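Local coordinates for GGDEF family protein (Vibrio cholerae, PDB 5GZS) that is a diguanylate cyclase that probably makes cyclic di-GMP in the cell, and whose periplasmic portion, built from solute-binding-protein-like domains, binds arginine, at residues Glu11-Val16 with Gln200-Asp205; Val16-Phe21 with Ile32-Tyr37. One frame throughout, in Å; residues are numbered along the deposited sequence.

Interaction 1: residues Glu11-Val16 with Gln200-Asp205; sequences EADDVV and QKYQLD. With ARG (arginine), chain B.
The hydroxyl of Tyr202 has two polar partners: its OH donates to OD2 of Asp13, and it is also hydrogen-bonded to NZ of Lys145 in helix 144-149. The bond from Tyr202 OH to Asp13 OD2 measures 2.5 Å and arrives on the syn lone pair, the side facing the other carboxylate oxygen. That second oxygen, OD1, is engaged by Arg18 in a salt bridge, so both oxygens of Asp13 are used, and the two nearby cations would be expected to stabilise its negative charge. The two side chains extend toward each other from opposite directions; OD2 of Asp13 meets the edge of the ring near its plane, with the carboxylate plane turned 47° from that of the ring.

Val15 supplies the apolar part. Its CG2 stands over the centre of the Tyr202 ring, 3.7 Å from the centroid and 5° off the normal, a CH-pi contact over the face; CG1 lies nearer the rim, 3.7 Å from CE1 of Tyr202. A chi1 of 44° sets Val15 CG1 between the backbone N and the carbonyl carbon and sends CG2 over the face.

In this family 3 solute-binding fold, the turn after strand 6-10 leads into helix 15-28, with Asp14 at its N-cap, while helix 189-218 supplies Tyr202 to this turn. At the other end of the turn Glu11 enters the ligand pocket: its OE2 accepts a 3.0 Å hydrogen bond from NH2 of the bound arginine. The guanidinium end of the ligand is thus met by an acidic side chain, and the backbone O of Glu11 is held by ND2 of Asn142.

Interaction 2: residues Val16-Phe21 with Ile32-Tyr37; sequences VTRVLF and IEYVNY
Tyr34 reaches from the strand to the helix with its ring laid against one turn, and its phenolic end lodges beside Phe21. Chi1 of -62° sets CG of Tyr34 opposite its carbonyl carbon, and from there the ring extends to the helix. The OH of Tyr34 comes 3.2 Å from CB of Phe21, and that CB lies 4.0 Å from CE1 of the same ring. Further back along the helix, the methyl CG2 of Thr17 approaches CE1 of Tyr34 at 4.0 Å, the two side chains passing alongside one another, oppositely directed. Arg18 adds the aliphatic root of its chain: its CG lies over a face of the ring, 4.4 Å from CZ of Tyr34, while its guanidinium group turns off to Asp13. Ile32 completes the shell, with CG1 at the edge of the Phe21 ring, 4.3 Å from CD2 of Phe21. This is van der Waals contact throughout; no hydrogen bond joins the two segments.

What positions the Tyr34 ring lies one layer out. Ile32 CG2 stands 3.7 Å above the plane of the Tyr34 ring, offset toward its rim, so a neighbour on the same strand braces the tyrosine. The hydroxyl of Tyr34 is bonded to OD1 of Asp22, one residue beyond Phe21, which holds the ring end at the helix. OG1 of Thr17 bonds to OD1 of Asp14 in the turn before the helix.

The axes of the segments 16-21 and 32-36 approach to 10.6 Å, with N-to-C directions 175° apart, as expected of the helix and second strand in a beta-alpha-beta crossover. Strand 6-10 pairs in parallel with strand 32-36, and its Val8 touches Thr17, Ile32 and Tyr34; helix 189-218 meets Val16, Arg18 and Val19.

The two contacts lie on the same side of the chain's centre, with their own centres 12 Å apart, and both use helix 15-28, sharing Val16. Along the chain interaction 2 is nested within the long loop that interaction 1 closes: its partners are 11 residues apart, those of interaction 1 184. Interaction 2 therefore sets the helix locally against its own beta-alpha-beta unit, whereas interaction 1 ties the start of that helix to the distant helix 189-218. Direct links join them, as CG of Glu11 packs 3.4 Å from O of Tyr37. The turn bearing the arginine-binding Glu11, itself part of interaction 1, thus also touches the end of segment 32-37 in interaction 2.

Interaction 1: residues Glu11-Val16 with Gln200-Asp205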
loop_
_atom_site.group_PDB
_atom_site.type_symbol
_atom_site.label_atom_id
_atom_site.label_comp_id
_atom_site.label_asym_id
_atom_site.label_seq_id
_atom_site.Cartn_x
_atom_site.Cartn_y
_atom_site.Cartn_z
ATOM N N GLU A 11 -13.781 -33.354 7.146
ATOM C CA GLU A 11 -13.566 -33.274 5.706
ATOM C C GLU A 11 -12.080 -33.387 5.367
ATOM O O GLU A 11 -11.277 -32.543 5.763
ATOM C CB GLU A 11 -14.136 -31.968 5.150
ATOM C CG GLU A 11 -14.437 -32.007 3.661
ATOM C CD GLU A 11 -14.014 -30.739 2.947
ATOM O OE1 GLU A 11 -13.738 -30.803 1.730
ATOM O OE2 GLU A 11 -13.955 -29.677 3.603
ATOM N N ALA A 12 -11.725 -34.436 4.632
ATOM C CA ALA A 12 -10.363 -34.679 4.245
ATOM C C ALA A 12 -9.508 -34.820 5.491
ATOM O O ALA A 12 -9.931 -35.401 6.442
ATOM C CB ALA A 12 -9.870 -33.555 3.370
ATOM N N ASP A 13 -8.287 -34.322 5.457
ATOM C CA ASP A 13 -7.359 -34.422 6.568
ATOM C C ASP A 13 -7.666 -33.342 7.558
ATOM O O ASP A 13 -7.134 -32.274 7.482
ATOM C CB ASP A 13 -5.941 -34.248 6.074
ATOM C CG ASP A 13 -4.931 -34.608 7.088
ATOM O OD1 ASP A 13 -5.203 -35.444 7.918
ATOM O OD2 ASP A 13 -3.838 -34.078 7.056
ATOM N N ASP A 14 -8.542 -33.629 8.493
ATOM C CA ASP A 14 -9.033 -32.621 9.392
ATOM C C ASP A 14 -8.268 -32.690 10.673
ATOM O O ASP A 14 -8.751 -33.164 11.652
ATOM C CB ASP A 14 -10.503 -32.842 9.621
ATOM C CG ASP A 14 -11.207 -31.612 9.987
ATOM O OD1 ASP A 14 -10.612 -30.782 10.648
ATOM O OD2 ASP A 14 -12.371 -31.487 9.644
ATOM N N VAL A 15 -7.050 -32.203 10.641
ATOM C CA VAL A 15 -6.150 -32.411 11.705
ATOM C C VAL A 15 -6.552 -31.618 12.923
ATOM O O VAL A 15 -6.331 -32.038 14.015
ATOM C CB VAL A 15 -4.717 -32.148 11.245
ATOM C CG1 VAL A 15 -4.656 -30.910 10.427
ATOM C CG2 VAL A 15 -3.766 -32.064 12.396
ATOM N N VAL A 16 -7.173 -30.477 12.730
ATOM C CA VAL A 16 -7.562 -29.684 13.893
ATOM C C VAL A 16 -8.786 -30.282 14.587
ATOM O O VAL A 16 -8.946 -30.139 15.804
ATOM C CB VAL A 16 -7.828 -28.205 13.509
ATOM C CG1 VAL A 16 -8.345 -27.407 14.680
ATOM C CG2 VAL A 16 -6.550 -27.557 12.980
ATOM N N GLN A 200 0.635 -25.709 13.793
ATOM C CA GLN A 200 1.692 -25.006 13.048
ATOM C C GLN A 200 2.798 -25.982 12.650
ATOM O O GLN A 200 3.217 -26.038 11.497
ATOM C CB GLN A 200 2.260 -23.873 13.884
ATOM C CG GLN A 200 3.542 -23.313 13.379
ATOM C CD GLN A 200 3.345 -22.013 12.666
ATOM O OE1 GLN A 200 2.654 -21.938 11.646
ATOM N NE2 GLN A 200 3.922 -20.950 13.226
ATOM N N LYS A 201 3.222 -26.783 13.618
ATOM C CA LYS A 201 4.229 -27.804 13.425
ATOM C C LYS A 201 3.756 -28.783 12.367
ATOM O O LYS A 201 4.531 -29.231 11.514
ATOM C CB LYS A 201 4.514 -28.519 14.770
ATOM C CG LYS A 201 5.483 -29.711 14.716
ATOM C CD LYS A 201 6.785 -29.335 13.999
ATOM C CE LYS A 201 7.909 -30.350 14.226
ATOM N NZ LYS A 201 8.670 -30.729 12.987
ATOM N N TYR A 202 2.462 -29.098 12.416
ATOM C CA TYR A 202 1.923 -30.127 11.563
ATOM C C TYR A 202 1.974 -29.665 10.140
ATOM O O TYR A 202 2.484 -30.380 9.303
ATOM C CB TYR A 202 0.506 -30.488 11.972
ATOM C CG TYR A 202 -0.150 -31.534 11.095
ATOM C CD1 TYR A 202 -0.797 -31.180 9.914
ATOM C CD2 TYR A 202 -0.143 -32.875 11.459
ATOM C CE1 TYR A 202 -1.408 -32.130 9.116
ATOM C CE2 TYR A 202 -0.752 -33.840 10.656
ATOM C CZ TYR A 202 -1.385 -33.456 9.497
ATOM O OH TYR A 202 -1.997 -34.399 8.722
ATOM N N GLN A 203 1.477 -28.459 9.847
ATOM C CA GLN A 203 1.418 -28.026 8.443
ATOM C C GLN A 203 2.775 -27.547 7.919
ATOM O O GLN A 203 3.077 -27.710 6.741
ATOM C CB GLN A 203 0.326 -26.961 8.240
ATOM C CG GLN A 203 0.419 -25.650 9.032
ATOM C CD GLN A 203 1.368 -24.633 8.404
ATOM O OE1 GLN A 203 1.223 -24.235 7.245
ATOM N NE2 GLN A 203 2.361 -24.229 9.173
ATOM N N LEU A 204 3.610 -26.981 8.779
ATOM C CA LEU A 204 4.915 -26.550 8.303
ATOM C C LEU A 204 5.723 -27.778 7.866
ATOM O O LEU A 204 6.478 -27.720 6.883
ATOM C CB LEU A 204 5.684 -25.755 9.365
ATOM C CG LEU A 204 6.904 -25.034 8.782
ATOM C CD1 LEU A 204 6.472 -24.326 7.502
ATOM C CD2 LEU A 204 7.524 -24.045 9.754
ATOM N N ASP A 205 5.550 -28.892 8.577
ATOM C CA ASP A 205 6.234 -30.138 8.226
ATOM C C ASP A 205 5.833 -30.693 6.854
ATOM O O ASP A 205 6.698 -31.108 6.070
ATOM C CB ASP A 205 5.976 -31.181 9.293
ATOM C CG ASP A 205 6.892 -31.033 10.487
ATOM O OD1 ASP A 205 7.691 -30.081 10.520
ATOM O OD2 ASP A 205 6.809 -31.874 11.403
HETATM N N ARG B . -14.077 -21.704 8.093
HETATM C CA ARG B . -14.612 -21.427 6.768
HETATM C C ARG B . -16.130 -21.569 6.756
HETATM O O ARG B . -16.822 -20.986 5.924
HETATM C CB ARG B . -13.987 -22.355 5.742
HETATM C CG ARG B . -14.311 -23.821 5.952
HETATM C CD ARG B . -13.374 -24.643 5.093
HETATM N NE ARG B . -13.674 -26.057 5.153
HETATM C CZ ARG B . -13.382 -26.834 6.186
HETATM N NH1 ARG B . -12.790 -26.327 7.263
HETATM N NH2 ARG B . -13.701 -28.116 6.143
HETATM O OXT ARG B . -16.699 -22.273 7.582
#

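Interaction 2: residues Val16-Phe21 with Ile32-Tyr37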
loop_
_atom_site.group_PDB
_atom_site.type_symbol
_atom_site.label_atom_id
_atom_site.label_comp_id
_atom_site.label_asym_id
_atom_site.label_seq_id
_atom_site.Cartn_x
_atom_site.Cartn_y
_atom_site.Cartn_z
ATOM N N VAL A 16 -7.173 -30.477 12.730
ATOM C CA VAL A 16 -7.562 -29.684 13.893
ATOM C C VAL A 16 -8.786 -30.282 14.587
ATOM O O VAL A 16 -8.946 -30.139 15.804
ATOM C CB VAL A 16 -7.828 -28.205 13.509
ATOM C CG1 VAL A 16 -8.345 -27.407 14.680
ATOM C CG2 VAL A 16 -6.550 -27.557 12.980
ATOM N N THR A 17 -9.626 -30.986 13.838
ATOM C CA THR A 17 -10.814 -31.583 14.438
ATOM C C THR A 17 -10.410 -32.787 15.276
ATOM O O THR A 17 -10.930 -33.013 16.373
ATOM C CB THR A 17 -11.850 -32.001 13.366
ATOM O OG1 THR A 17 -12.269 -30.847 12.628
ATOM C CG2 THR A 17 -13.075 -32.640 14.006
ATOM N N ARG A 18 -9.463 -33.549 14.745
ATOM C CA ARG A 18 -8.846 -34.654 15.461
ATOM C C ARG A 18 -8.122 -34.189 16.717
ATOM O O ARG A 18 -8.384 -34.717 17.812
ATOM C CB ARG A 18 -7.882 -35.385 14.550
ATOM C CG ARG A 18 -8.562 -36.375 13.687
ATOM C CD ARG A 18 -7.981 -36.398 12.328
ATOM N NE ARG A 18 -6.524 -36.365 12.295
ATOM C CZ ARG A 18 -5.865 -35.976 11.207
ATOM N NH1 ARG A 18 -6.566 -35.581 10.142
ATOM N NH2 ARG A 18 -4.533 -35.946 11.182
ATOM N N VAL A 19 -7.233 -33.200 16.581
ATOM C CA VAL A 19 -6.441 -32.752 17.739
ATOM C C VAL A 19 -7.349 -32.179 18.817
ATOM O O VAL A 19 -7.232 -32.517 19.982
ATOM C CB VAL A 19 -5.373 -31.702 17.343
ATOM C CG1 VAL A 19 -4.826 -31.007 18.562
ATOM C CG2 VAL A 19 -4.260 -32.354 16.509
ATOM N N LEU A 20 -8.285 -31.338 18.412
ATOM C CA LEU A 20 -9.168 -30.702 19.357
ATOM C C LEU A 20 -10.096 -31.725 20.031
ATOM O O LEU A 20 -10.217 -31.736 21.260
ATOM C CB LEU A 20 -9.965 -29.609 18.655
ATOM C CG LEU A 20 -10.962 -28.746 19.448
ATOM C CD1 LEU A 20 -10.309 -28.065 20.661
ATOM C CD2 LEU A 20 -11.690 -27.708 18.529
ATOM N N PHE A 21 -10.734 -32.600 19.251
ATOM C CA PHE A 21 -11.741 -33.485 19.848
ATOM C C PHE A 21 -11.177 -34.714 20.553
ATOM O O PHE A 21 -11.791 -35.186 21.489
ATOM C CB PHE A 21 -12.770 -33.908 18.816
ATOM C CG PHE A 21 -13.923 -32.961 18.739
ATOM C CD1 PHE A 21 -13.804 -31.772 18.037
ATOM C CD2 PHE A 21 -15.109 -33.231 19.422
ATOM C CE1 PHE A 21 -14.848 -30.879 18.002
ATOM C CE2 PHE A 21 -16.168 -32.351 19.378
ATOM C CZ PHE A 21 -16.042 -31.170 18.678
ATOM N N ILE A 32 -16.215 -40.190 21.278
ATOM C CA ILE A 32 -16.281 -39.459 20.034
ATOM C C ILE A 32 -16.295 -40.464 18.909
ATOM O O ILE A 32 -15.735 -41.551 19.028
ATOM C CB ILE A 32 -15.088 -38.465 19.884
ATOM C CG1 ILE A 32 -15.280 -37.265 20.820
ATOM C CG2 ILE A 32 -14.921 -37.985 18.460
ATOM C CD1 ILE A 32 -16.742 -36.847 21.019
ATOM N N GLU A 33 -16.987 -40.110 17.834
ATOM C CA GLU A 33 -16.960 -40.862 16.596
ATOM C C GLU A 33 -16.802 -39.935 15.397
ATOM O O GLU A 33 -17.724 -39.192 15.069
ATOM C CB GLU A 33 -18.240 -41.667 16.445
ATOM C CG GLU A 33 -18.351 -42.360 15.111
ATOM C CD GLU A 33 -19.452 -43.386 15.094
ATOM O OE1 GLU A 33 -20.141 -43.539 16.132
ATOM O OE2 GLU A 33 -19.624 -44.052 14.046
ATOM N N TYR A 34 -15.660 -39.985 14.726
ATOM C CA TYR A 34 -15.485 -39.125 13.564
ATOM C C TYR A 34 -16.257 -39.673 12.362
ATOM O O TYR A 34 -16.339 -40.890 12.146
ATOM C CB TYR A 34 -14.001 -38.941 13.231
ATOM C CG TYR A 34 -13.259 -38.261 14.349
ATOM C CD1 TYR A 34 -13.404 -36.913 14.581
ATOM C CD2 TYR A 34 -12.445 -38.988 15.205
ATOM C CE1 TYR A 34 -12.750 -36.297 15.617
ATOM C CE2 TYR A 34 -11.795 -38.390 16.243
ATOM C CZ TYR A 34 -11.940 -37.038 16.452
ATOM O OH TYR A 34 -11.267 -36.432 17.506
ATOM N N VAL A 35 -16.834 -38.755 11.592
ATOM C CA VAL A 35 -17.548 -39.105 10.367
ATOM C C VAL A 35 -16.998 -38.332 9.164
ATOM O O VAL A 35 -17.132 -37.108 9.106
ATOM C CB VAL A 35 -19.057 -38.842 10.547
ATOM C CG1 VAL A 35 -19.826 -39.116 9.277
ATOM C CG2 VAL A 35 -19.585 -39.712 11.670
ATOM N N ASN A 36 -16.350 -39.026 8.224
ATOM C CA ASN A 36 -15.841 -38.358 7.014
ATOM C C ASN A 36 -16.990 -37.876 6.139
ATOM O O ASN A 36 -17.907 -38.639 5.826
ATOM C CB ASN A 36 -14.932 -39.287 6.199
ATOM C CG ASN A 36 -14.133 -38.539 5.090
ATOM O OD1 ASN A 36 -14.604 -37.557 4.512
ATOM N ND2 ASN A 36 -12.922 -39.021 4.799
ATOM N N TYR A 37 -16.954 -36.601 5.770
ATOM C CA TYR A 37 -17.877 -36.064 4.774
ATOM C C TYR A 37 -17.075 -35.660 3.555
ATOM O O TYR A 37 -16.042 -35.003 3.669
ATOM C CB TYR A 37 -18.653 -34.876 5.322
ATOM C CG TYR A 37 -19.738 -35.271 6.285
ATOM C CD1 TYR A 37 -21.009 -35.589 5.826
ATOM C CD2 TYR A 37 -19.493 -35.347 7.658
ATOM C CE1 TYR A 37 -22.018 -35.963 6.707
ATOM C CE2 TYR A 37 -20.492 -35.717 8.542
ATOM C CZ TYR A 37 -21.754 -36.024 8.053
ATOM O OH TYR A 37 -22.762 -36.388 8.901
#